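Local coordinates for acetyltransferase (Escherichia coli, PDB 7BYY), which acetylates aminoacyl-tRNAs, probably glycyl-tRNA among them, with acetyl-CoA as donor, acting as the GNAT-family toxin of a toxin-antitoxin system, at residues S44-K47 with S48-S52; G104-R107 with K108-K111; F123-V126 with K127-Q131; P144-I147 with N148-R152. The protein carries 1 engineered substitution. All coordinates share one frame; numbering follows the deposited sequence.

How the contacts relate
The four contacts are local, each between neighbouring residues, and follow one another along the chain without nesting or crossing. Contact 1 forms the last turns of helix 35-50, just before strand 55-61. Contact 2 closes the tight turn that leaves strand 94-105 and leads towards helix 114-132, and contact 3 lies within that helix, the middle element of a beta-alpha-beta unit completed by strand 137-142. Contact 4 follows this strand and opens helix 147-151. Contacts 2 and 4 lie closest by centres, about 15 Å apart, whereas contacts 1 and 4 lie on opposite sides of the chain's centre, their own centres about 27 Å apart. Contacts 1 and 3 both touch the second subunit.

Contact 1 of 4, residues S44-K47 with S48-S52; sequences SLKK and SVRNS
The carbonyl oxygen of Ser-44 takes two hydrogen bonds from one residue a turn later: Ser-48 OG lies 3.0 Å from Ser-44 O, and Ser-48 N lies 3.2 Å from the same oxygen. The two donors come from opposite faces of the carbonyl plane, both tilted from it. With OG beside its own amide (chi1 -73°), the Ser-48 hydroxyl folds back against the helix instead of reaching outward.

Further along, Arg-50 N bonds to Lys-46 O at 3.2 Å. Asn-51 N meets Lys-47 O at 3.0 Å in a nearly straight bond (173°), although the donor stands above the carbonyl plane. The side chains of Lys-46 and Arg-50 run alongside each other in the same direction, and Arg-50 NH2 rests 3.8 Å from Lys-46 CB. Their charged ends remain apart, with Lys-46 NZ 5.0 Å from Arg-50 NH2, and the lysine ammonium is held by Thr-23.

A Schellman motif ends the helix: Ser-52 takes a positive phi (61°), its N bonds weakly to Val-49 O, and the amide of the following residue reaches back to Ser-48 O. Leu-45, buried, packs on Tyr-18 and Gln-27, and Val-49 on Ser-20, which sets helix 35-50 against the loop after strand 13-17; Leu-45 also touches Phe-40 of its own helix. Asn-51 and Ser-52 reach Ser-90 and Pro-134 of the second subunit before the chain enters strand 55-61.

Contact 2 of 4, residues G104-R107 with K108-K111; sequences GVAR and KYQK
Gln-110 folds back along the chain to bind Val-105 O through its side-chain amide, with NE2 2.9 Å from that oxygen and an N-H...O angle of 164°. The acceptor lies in the amide plane. The side chain is extended beyond CG (chi2 178°), which carries the amide past the whole turn to the end of the strand. On the way Gln-110 CG passes Val-105 CG1 at 3.9 Å, the two side chains running in opposite directions. The same valine methyl touches Tyr-109 CB at 4.1 Å.

Two successive 3-10 bonds make the turn, Tyr-109 N to Ala-106 O at 3.0 Å and Gln-110 N to Arg-107 O at 3.2 Å. This is where strand 94-105 gives way to the loop that precedes helix 114-132. In GNAT relatives the corresponding loop carries the signature Gln/Arg-x-x-Gly-x-Gly/Ala, whose backbone amides hold the pyrophosphate of coenzyme A; Gln-110 probably takes its first position, although Asp-115 stands where the last glycine or alanine would be.

Tyr-109 meets Ala-106 with its ring edge, CD1 standing 3.5 Å from Ala-106 CB, which lies in the ring plane. Arg-107 flanks the glutamine amide: its CG is 3.6 Å from Gln-110 NE2, and the guanidinium and amide planes are 76° apart. The guanidinium itself turns away to a salt bridge with Asp-31, as the ammonium of Lys-108 does with Glu-66.

Contact 3 of 4, residues F123-V126 with K127-Q131; sequences FEHV and KIIHQ
The imidazole of His-125 meets Ile-129 obliquely, its CD2 3.7 Å from Ile-129 CD1, while Phe-73 brings its ring against the imidazole with the planes about 60° apart. The residues sit one turn apart on helix 114-132, the crossover helix of the beta-alpha-beta unit between strands 94-105 and 137-142. CG of His-125 is turned away from its backbone N (chi1 -163°), and NE2 bonds to Ala-132 O of the second subunit. Leu-133 of that subunit also packs on Ile-129. This flank of the helix thus belongs to the dimer contact, and the inter-subunit bond constrains how the imidazole is turned.

Ile-129 CG1 also lies alongside the backbone, 3.3 Å from His-125 O, the oxygen that accepts the isoleucine N-H. The helix continues with His-130 N bonded to Val-126 O at 2.8 Å. The His-130 ring, reaching away, uses ND1 to take the amide hydrogen of Ile-135 beyond the helix.

On another flank Glu-124 and Lys-127 lie side by side against helix 174-187. The contact is through the aliphatic chain: Lys-127 CD is 3.9 Å from Glu-124 OE2, whereas the lysine NZ stands 5.8 Å from that oxygen. Glu-124 OE1 instead binds His-185 of the C-terminal histidine tag. A bend at the last torsion of Lys-127 (chi4 55°) brings its NZ to 2.8 Å from Gln-131 OE1.

Contact 4 of 4, residues P144-I147 with N148-R152; sequences PAAI and NFYAR
The backbone enters helix 147-151 at Ala-146, the N-cap, whose carbonyl oxygen receives two weak bonds, from Phe-149 N at 3.3 Å and Tyr-150 N at 3.4 Å, before a regular helical bond joins Ala-151 N to Ile-147 O at 2.9 Å. This is the short helix that follows strand 137-142 in the GNAT fold. Alanine brings no polar side chain to the cap position, and its methyl packs instead: Ala-146 CB lies 3.9 Å from Tyr-150 CE2. The ring slants past the N-cap carbonyl, with CD2 its nearest atom to Ala-146 O.

Phe-149 and Tyr-150 diverge at the first torsion. The phenylalanine holds CG anti to the backbone N (chi1 171°), the tyrosine beside it (chi1 -61°), and this brings Phe-149 CD2 3.7 Å above the centre of the tyrosine ring.

Three side chains seat the helix on the sheet: Phe-149 touches Leu-103, Tyr-150 reaches Leu-100, Leu-103, Leu-140 and Met-170, and Ile-147 packs on Ala-142, Val-168 and Met-170. At the far end the guanidinium of Arg-152 folds back along the helix, one face turned to Asn-148 O, which stands 3.5 Å from its plane, offset toward the rim.

Contact 1 of 4, residues S44-K47 with S48-S52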
loop_
_atom_site.group_PDB
_atom_site.type_symbol
_atom_site.label_atom_id
_atom_site.label_comp_id
_atom_site.label_asym_id
_atom_site.label_seq_id
_atom_site.Cartn_x
_atom_site.Cartn_y
_atom_site.Cartn_z
ATOM N N SER A 44 -4.307 -3.684 22.637
ATOM C CA SER A 44 -3.255 -3.379 21.675
ATOM C C SER A 44 -3.695 -2.515 20.503
ATOM O O SER A 44 -2.854 -2.178 19.661
ATOM C CB SER A 44 -2.652 -4.681 21.132
ATOM O OG SER A 44 -1.844 -4.430 19.993
ATOM N N LEU A 45 -4.974 -2.144 20.416
ATOM C CA LEU A 45 -5.447 -1.425 19.236
ATOM C C LEU A 45 -4.841 -0.029 19.151
ATOM O O LEU A 45 -4.439 0.414 18.067
ATOM C CB LEU A 45 -6.973 -1.347 19.248
ATOM C CG LEU A 45 -7.593 -0.381 18.235
ATOM C CD1 LEU A 45 -7.349 -0.849 16.803
ATOM C CD2 LEU A 45 -9.075 -0.193 18.504
ATOM N N LYS A 46 -4.762 0.674 20.283
ATOM C CA LYS A 46 -4.287 2.055 20.275
ATOM C C LYS A 46 -2.829 2.145 19.837
ATOM O O LYS A 46 -2.464 3.019 19.041
ATOM C CB LYS A 46 -4.465 2.674 21.662
ATOM C CG LYS A 46 -5.905 2.967 22.048
ATOM C CD LYS A 46 -5.958 3.843 23.285
ATOM C CE LYS A 46 -7.240 4.655 23.344
ATOM N NZ LYS A 46 -7.136 5.795 24.307
ATOM N N LYS A 47 -1.982 1.249 20.341
ATOM C CA LYS A 47 -0.556 1.353 20.066
ATOM C C LYS A 47 -0.188 0.835 18.686
ATOM O O LYS A 47 0.836 1.246 18.130
ATOM C CB LYS A 47 0.229 0.599 21.129
ATOM C CG LYS A 47 -0.425 0.673 22.485
ATOM C CD LYS A 47 0.064 -0.452 23.373
ATOM C CE LYS A 47 0.839 0.127 24.550
ATOM N NZ LYS A 47 1.117 -0.838 25.631
ATOM N N SER A 48 -0.993 -0.064 18.122
ATOM C CA SER A 48 -0.691 -0.569 16.788
ATOM C C SER A 48 -0.792 0.539 15.747
ATOM O O SER A 48 0.128 0.738 14.947
ATOM C CB SER A 48 -1.620 -1.733 16.444
ATOM O OG SER A 48 -1.260 -2.891 17.175
ATOM N N VAL A 49 -1.903 1.280 15.746
ATOM C CA VAL A 49 -2.057 2.343 14.758
ATOM C C VAL A 49 -1.221 3.568 15.106
ATOM O O VAL A 49 -0.909 4.366 14.214
ATOM C CB VAL A 49 -3.536 2.731 14.573
ATOM C CG1 VAL A 49 -4.402 1.482 14.454
ATOM C CG2 VAL A 49 -4.014 3.611 15.707
ATOM N N ARG A 50 -0.842 3.738 16.375
ATOM C CA ARG A 50 0.090 4.804 16.729
ATOM C C ARG A 50 1.454 4.547 16.105
ATOM O O ARG A 50 2.055 5.445 15.503
ATOM C CB ARG A 50 0.201 4.922 18.248
ATOM C CG ARG A 50 -0.589 6.078 18.837
ATOM C CD ARG A 50 -0.063 6.476 20.206
ATOM N NE ARG A 50 -0.746 5.767 21.286
ATOM C CZ ARG A 50 -1.770 6.263 21.976
ATOM N NH1 ARG A 50 -2.234 7.474 21.695
ATOM N NH2 ARG A 50 -2.329 5.548 22.944
ATOM N N ASN A 51 1.954 3.318 16.234
ATOM C CA ASN A 51 3.140 2.902 15.496
ATOM C C ASN A 51 2.901 2.913 13.994
ATOM O O ASN A 51 3.867 2.879 13.224
ATOM C CB ASN A 51 3.566 1.504 15.954
ATOM C CG ASN A 51 4.983 1.152 15.539
ATOM O OD1 ASN A 51 5.296 1.059 14.351
ATOM N ND2 ASN A 51 5.850 0.949 16.525
ATOM N N SER A 52 1.640 2.987 13.566
ATOM C CA SER A 52 1.252 2.762 12.173
ATOM C C SER A 52 1.633 1.349 11.741
ATOM O O SER A 52 2.145 1.126 10.642
ATOM C CB SER A 52 1.844 3.815 11.229
ATOM O OG SER A 52 3.205 3.553 10.945
#

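Contact 2 of 4, residues G104-R107 with K108-K111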
loop_
_atom_site.group_PDB
_atom_site.type_symbol
_atom_site.label_atom_id
_atom_site.label_comp_id
_atom_site.label_asym_id
_atom_site.label_seq_id
_atom_site.Cartn_x
_atom_site.Cartn_y
_atom_site.Cartn_z
ATOM N N GLY A 104 -13.887 -8.061 13.219
ATOM C CA GLY A 104 -14.794 -8.639 14.193
ATOM C C GLY A 104 -15.963 -7.721 14.471
ATOM O O GLY A 104 -15.813 -6.501 14.511
ATOM N N VAL A 105 -17.133 -8.327 14.656
ATOM C CA VAL A 105 -18.350 -7.625 15.043
ATOM C C VAL A 105 -18.702 -8.056 16.458
ATOM O O VAL A 105 -18.711 -9.256 16.759
ATOM C CB VAL A 105 -19.510 -7.920 14.075
ATOM C CG1 VAL A 105 -20.830 -7.420 14.655
ATOM C CG2 VAL A 105 -19.247 -7.292 12.716
ATOM N N ALA A 106 -18.979 -7.083 17.325
ATOM C CA ALA A 106 -19.368 -7.391 18.693
ATOM C C ALA A 106 -20.579 -8.319 18.704
ATOM O O ALA A 106 -21.458 -8.241 17.842
ATOM C CB ALA A 106 -19.670 -6.109 19.469
ATOM N N ARG A 107 -20.612 -9.211 19.697
ATOM C CA ARG A 107 -21.570 -10.314 19.670
ATOM C C ARG A 107 -23.009 -9.822 19.760
ATOM O O ARG A 107 -23.907 -10.407 19.143
ATOM C CB ARG A 107 -21.268 -11.297 20.800
ATOM C CG ARG A 107 -20.181 -12.306 20.463
ATOM C CD ARG A 107 -20.312 -13.552 21.313
ATOM N NE ARG A 107 -20.298 -13.228 22.735
ATOM C CZ ARG A 107 -21.014 -13.867 23.653
ATOM N NH1 ARG A 107 -21.806 -14.871 23.301
ATOM N NH2 ARG A 107 -20.937 -13.500 24.925
ATOM N N LYS A 108 -23.253 -8.755 20.517
ATOM C CA LYS A 108 -24.618 -8.259 20.652
ATOM C C LYS A 108 -25.104 -7.507 19.419
ATOM O O LYS A 108 -26.239 -7.019 19.424
ATOM C CB LYS A 108 -24.745 -7.373 21.894
ATOM C CG LYS A 108 -23.992 -6.062 21.839
ATOM C CD LYS A 108 -24.561 -5.093 22.862
ATOM C CE LYS A 108 -23.463 -4.321 23.563
ATOM N NZ LYS A 108 -24.013 -3.401 24.599
ATOM N N TYR A 109 -24.280 -7.399 18.373
ATOM C CA TYR A 109 -24.705 -6.869 17.084
ATOM C C TYR A 109 -24.597 -7.889 15.961
ATOM O O TYR A 109 -24.916 -7.558 14.813
ATOM C CB TYR A 109 -23.884 -5.632 16.698
ATOM C CG TYR A 109 -23.751 -4.594 17.781
ATOM C CD1 TYR A 109 -22.692 -4.632 18.676
ATOM C CD2 TYR A 109 -24.674 -3.560 17.899
ATOM C CE1 TYR A 109 -22.557 -3.683 19.665
ATOM C CE2 TYR A 109 -24.547 -2.603 18.887
ATOM C CZ TYR A 109 -23.487 -2.672 19.766
ATOM O OH TYR A 109 -23.354 -1.730 20.752
ATOM N N GLN A 110 -24.146 -9.106 16.249
ATOM C CA GLN A 110 -23.969 -10.105 15.208
ATOM C C GLN A 110 -25.324 -10.556 14.661
ATOM O O GLN A 110 -26.388 -10.191 15.171
ATOM C CB GLN A 110 -23.177 -11.299 15.741
ATOM C CG GLN A 110 -21.717 -10.985 16.036
ATOM C CD GLN A 110 -20.963 -12.173 16.605
ATOM O OE1 GLN A 110 -21.533 -13.246 16.808
ATOM N NE2 GLN A 110 -19.674 -11.985 16.869
ATOM N N LYS A 111 -25.264 -11.359 13.596
ATOM C CA LYS A 111 -26.453 -11.870 12.910
ATOM C C LYS A 111 -27.349 -10.739 12.408
ATOM O O LYS A 111 -28.570 -10.892 12.321
ATOM C CB LYS A 111 -27.250 -12.823 13.807
ATOM C CG LYS A 111 -26.739 -14.253 13.806
ATOM C CD LYS A 111 -27.432 -15.090 14.870
ATOM C CE LYS A 111 -27.238 -16.583 14.624
ATOM N NZ LYS A 111 -28.126 -17.100 13.539
#

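Contact 3 of 4, residues F123-V126 with K127-Q131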
loop_
_atom_site.group_PDB
_atom_site.type_symbol
_atom_site.label_atom_id
_atom_site.label_comp_id
_atom_site.label_asym_id
_atom_site.label_seq_id
_atom_site.Cartn_x
_atom_site.Cartn_y
_atom_site.Cartn_z
ATOM N N PHE A 123 -13.927 -2.143 1.606
ATOM C CA PHE A 123 -13.728 -2.162 0.160
ATOM C C PHE A 123 -13.632 -0.748 -0.399
ATOM O O PHE A 123 -12.827 -0.480 -1.299
ATOM C CB PHE A 123 -14.864 -2.928 -0.520
ATOM C CG PHE A 123 -14.741 -4.421 -0.412
ATOM C CD1 PHE A 123 -13.622 -5.000 0.169
ATOM C CD2 PHE A 123 -15.745 -5.248 -0.890
ATOM C CE1 PHE A 123 -13.507 -6.377 0.268
ATOM C CE2 PHE A 123 -15.635 -6.625 -0.793
ATOM C CZ PHE A 123 -14.516 -7.189 -0.213
ATOM N N GLU A 124 -14.449 0.171 0.120
ATOM C CA GLU A 124 -14.368 1.556 -0.325
ATOM C C GLU A 124 -13.027 2.177 0.037
ATOM O O GLU A 124 -12.500 3.004 -0.717
ATOM C CB GLU A 124 -15.510 2.373 0.276
ATOM C CG GLU A 124 -15.777 3.672 -0.455
ATOM C CD GLU A 124 -16.513 3.455 -1.763
ATOM O OE1 GLU A 124 -17.579 2.799 -1.739
ATOM O OE2 GLU A 124 -16.028 3.939 -2.811
ATOM N N HIS A 125 -12.458 1.791 1.180
ATOM C CA HIS A 125 -11.141 2.292 1.545
ATOM C C HIS A 125 -10.047 1.658 0.696
ATOM O O HIS A 125 -9.051 2.320 0.377
ATOM C CB HIS A 125 -10.875 2.042 3.028
ATOM C CG HIS A 125 -9.754 2.860 3.582
ATOM N ND1 HIS A 125 -9.865 4.216 3.807
ATOM C CD2 HIS A 125 -8.496 2.520 3.945
ATOM C CE1 HIS A 125 -8.725 4.672 4.294
ATOM N NE2 HIS A 125 -7.877 3.663 4.387
ATOM N N VAL A 126 -10.215 0.386 0.326
ATOM C CA VAL A 126 -9.261 -0.265 -0.568
ATOM C C VAL A 126 -9.229 0.444 -1.915
ATOM O O VAL A 126 -8.164 0.605 -2.526
ATOM C CB VAL A 126 -9.605 -1.758 -0.718
ATOM C CG1 VAL A 126 -8.776 -2.392 -1.821
ATOM C CG2 VAL A 126 -9.373 -2.482 0.594
ATOM N N LYS A 127 -10.394 0.894 -2.394
ATOM C CA LYS A 127 -10.437 1.653 -3.639
ATOM C C LYS A 127 -9.606 2.926 -3.533
ATOM O O LYS A 127 -8.869 3.275 -4.464
ATOM C CB LYS A 127 -11.886 1.979 -4.003
ATOM C CG LYS A 127 -12.063 2.798 -5.276
ATOM C CD LYS A 127 -13.530 2.860 -5.672
ATOM C CE LYS A 127 -13.826 4.060 -6.559
ATOM N NZ LYS A 127 -12.946 4.100 -7.764
ATOM N N ILE A 128 -9.705 3.627 -2.400
ATOM C CA ILE A 128 -8.867 4.802 -2.176
ATOM C C ILE A 128 -7.395 4.413 -2.233
ATOM O O ILE A 128 -6.579 5.073 -2.889
ATOM C CB ILE A 128 -9.219 5.467 -0.834
ATOM C CG1 ILE A 128 -10.677 5.938 -0.828
ATOM C CG2 ILE A 128 -8.250 6.611 -0.531
ATOM C CD1 ILE A 128 -10.861 7.397 -1.184
ATOM N N ILE A 129 -7.037 3.326 -1.547
ATOM C CA ILE A 129 -5.646 2.885 -1.531
ATOM C C ILE A 129 -5.177 2.553 -2.940
ATOM O O ILE A 129 -4.044 2.869 -3.326
ATOM C CB ILE A 129 -5.488 1.686 -0.579
ATOM C CG1 ILE A 129 -5.783 2.125 0.858
ATOM C CG2 ILE A 129 -4.102 1.075 -0.713
ATOM C CD1 ILE A 129 -5.855 0.989 1.851
ATOM N N HIS A 130 -6.054 1.942 -3.740
ATOM C CA HIS A 130 -5.669 1.486 -5.070
ATOM C C HIS A 130 -5.337 2.648 -5.998
ATOM O O HIS A 130 -4.480 2.509 -6.880
ATOM C CB HIS A 130 -6.788 0.634 -5.665
ATOM C CG HIS A 130 -6.440 0.007 -6.978
ATOM N ND1 HIS A 130 -5.326 -0.785 -7.152
ATOM C CD2 HIS A 130 -7.062 0.052 -8.180
ATOM C CE1 HIS A 130 -5.278 -1.202 -8.406
ATOM N NE2 HIS A 130 -6.320 -0.708 -9.049
ATOM N N GLN A 131 -5.993 3.794 -5.815
ATOM C CA GLN A 131 -5.749 4.927 -6.699
ATOM C C GLN A 131 -4.427 5.619 -6.392
ATOM O O GLN A 131 -3.810 6.190 -7.297
ATOM C CB GLN A 131 -6.913 5.913 -6.609
ATOM C CG GLN A 131 -8.104 5.509 -7.466
ATOM C CD GLN A 131 -9.439 5.897 -6.854
ATOM O OE1 GLN A 131 -10.488 5.384 -7.248
ATOM N NE2 GLN A 131 -9.407 6.809 -5.889
#

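Contact 4 of 4, residues P144-I147 with N148-R152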
loop_
_atom_site.group_PDB
_atom_site.type_symbol
_atom_site.label_atom_id
_atom_site.label_comp_id
_atom_site.label_asym_id
_atom_site.label_seq_id
_atom_site.Cartn_x
_atom_site.Cartn_y
_atom_site.Cartn_z
ATOM N N PRO A 144 -11.614 -20.620 10.707
ATOM C CA PRO A 144 -12.664 -21.537 10.225
ATOM C C PRO A 144 -14.081 -21.055 10.483
ATOM O O PRO A 144 -14.977 -21.339 9.680
ATOM C CB PRO A 144 -12.364 -22.833 10.989
ATOM C CG PRO A 144 -10.902 -22.788 11.212
ATOM C CD PRO A 144 -10.553 -21.338 11.434
ATOM N N ALA A 145 -14.313 -20.320 11.571
ATOM C CA ALA A 145 -15.635 -19.770 11.836
ATOM C C ALA A 145 -15.992 -18.609 10.916
ATOM O O ALA A 145 -17.068 -18.023 11.083
ATOM C CB ALA A 145 -15.732 -19.321 13.295
ATOM N N ALA A 146 -15.129 -18.261 9.958
ATOM C CA ALA A 146 -15.403 -17.133 9.076
ATOM C C ALA A 146 -15.055 -17.412 7.618
ATOM O O ALA A 146 -15.125 -16.488 6.799
ATOM C CB ALA A 146 -14.654 -15.885 9.553
ATOM N N ILE A 147 -14.688 -18.648 7.265
ATOM C CA ILE A 147 -14.356 -18.957 5.875
ATOM C C ILE A 147 -15.571 -18.763 4.979
ATOM O O ILE A 147 -15.469 -18.203 3.881
ATOM C CB ILE A 147 -13.802 -20.388 5.758
ATOM C CG1 ILE A 147 -12.620 -20.589 6.705
ATOM C CG2 ILE A 147 -13.387 -20.684 4.329
ATOM C CD1 ILE A 147 -12.080 -22.003 6.696
ATOM N N ASN A 148 -16.740 -19.220 5.431
ATOM C CA ASN A 148 -17.940 -19.101 4.611
ATOM C C ASN A 148 -18.335 -17.646 4.401
ATOM O O ASN A 148 -18.901 -17.304 3.357
ATOM C CB ASN A 148 -19.090 -19.883 5.245
ATOM C CG ASN A 148 -19.222 -21.279 4.673
ATOM O OD1 ASN A 148 -18.944 -22.270 5.350
ATOM N ND2 ASN A 148 -19.643 -21.366 3.414
ATOM N N PHE A 149 -18.040 -16.777 5.368
ATOM C CA PHE A 149 -18.379 -15.365 5.228
ATOM C C PHE A 149 -17.604 -14.725 4.080
ATOM O O PHE A 149 -18.198 -14.177 3.143
ATOM C CB PHE A 149 -18.112 -14.629 6.544
ATOM C CG PHE A 149 -18.223 -13.136 6.437
ATOM C CD1 PHE A 149 -19.460 -12.529 6.301
ATOM C CD2 PHE A 149 -17.090 -12.339 6.471
ATOM C CE1 PHE A 149 -19.565 -11.153 6.201
ATOM C CE2 PHE A 149 -17.188 -10.963 6.370
ATOM C CZ PHE A 149 -18.428 -10.370 6.236
ATOM N N TYR A 150 -16.270 -14.785 4.136
ATOM C CA TYR A 150 -15.463 -14.175 3.083
ATOM C C TYR A 150 -15.683 -14.874 1.746
ATOM O O TYR A 150 -15.678 -14.227 0.692
ATOM C CB TYR A 150 -13.982 -14.195 3.470
ATOM C CG TYR A 150 -13.657 -13.425 4.738
ATOM C CD1 TYR A 150 -13.719 -12.033 4.771
ATOM C CD2 TYR A 150 -13.286 -14.091 5.899
ATOM C CE1 TYR A 150 -13.420 -11.330 5.932
ATOM C CE2 TYR A 150 -12.987 -13.400 7.061
ATOM C CZ TYR A 150 -13.055 -12.022 7.076
ATOM O OH TYR A 150 -12.755 -11.342 8.238
ATOM N N ALA A 151 -15.884 -16.196 1.769
ATOM C CA ALA A 151 -16.190 -16.913 0.535
ATOM C C ALA A 151 -17.518 -16.464 -0.050
ATOM O O ALA A 151 -17.673 -16.414 -1.276
ATOM C CB ALA A 151 -16.208 -18.422 0.785
ATOM N N ARG A 152 -18.480 -16.119 0.805
ATOM C CA ARG A 152 -19.781 -15.669 0.331
ATOM C C ARG A 152 -19.741 -14.278 -0.284
ATOM O O ARG A 152 -20.743 -13.851 -0.865
ATOM C CB ARG A 152 -20.805 -15.702 1.468
ATOM C CG ARG A 152 -21.546 -17.023 1.569
ATOM C CD ARG A 152 -22.767 -16.922 2.462
ATOM N NE ARG A 152 -22.433 -17.105 3.870
ATOM C CZ ARG A 152 -22.282 -16.108 4.735
ATOM N NH1 ARG A 152 -22.439 -14.854 4.332
ATOM N NH2 ARG A 152 -21.977 -16.367 6.001
#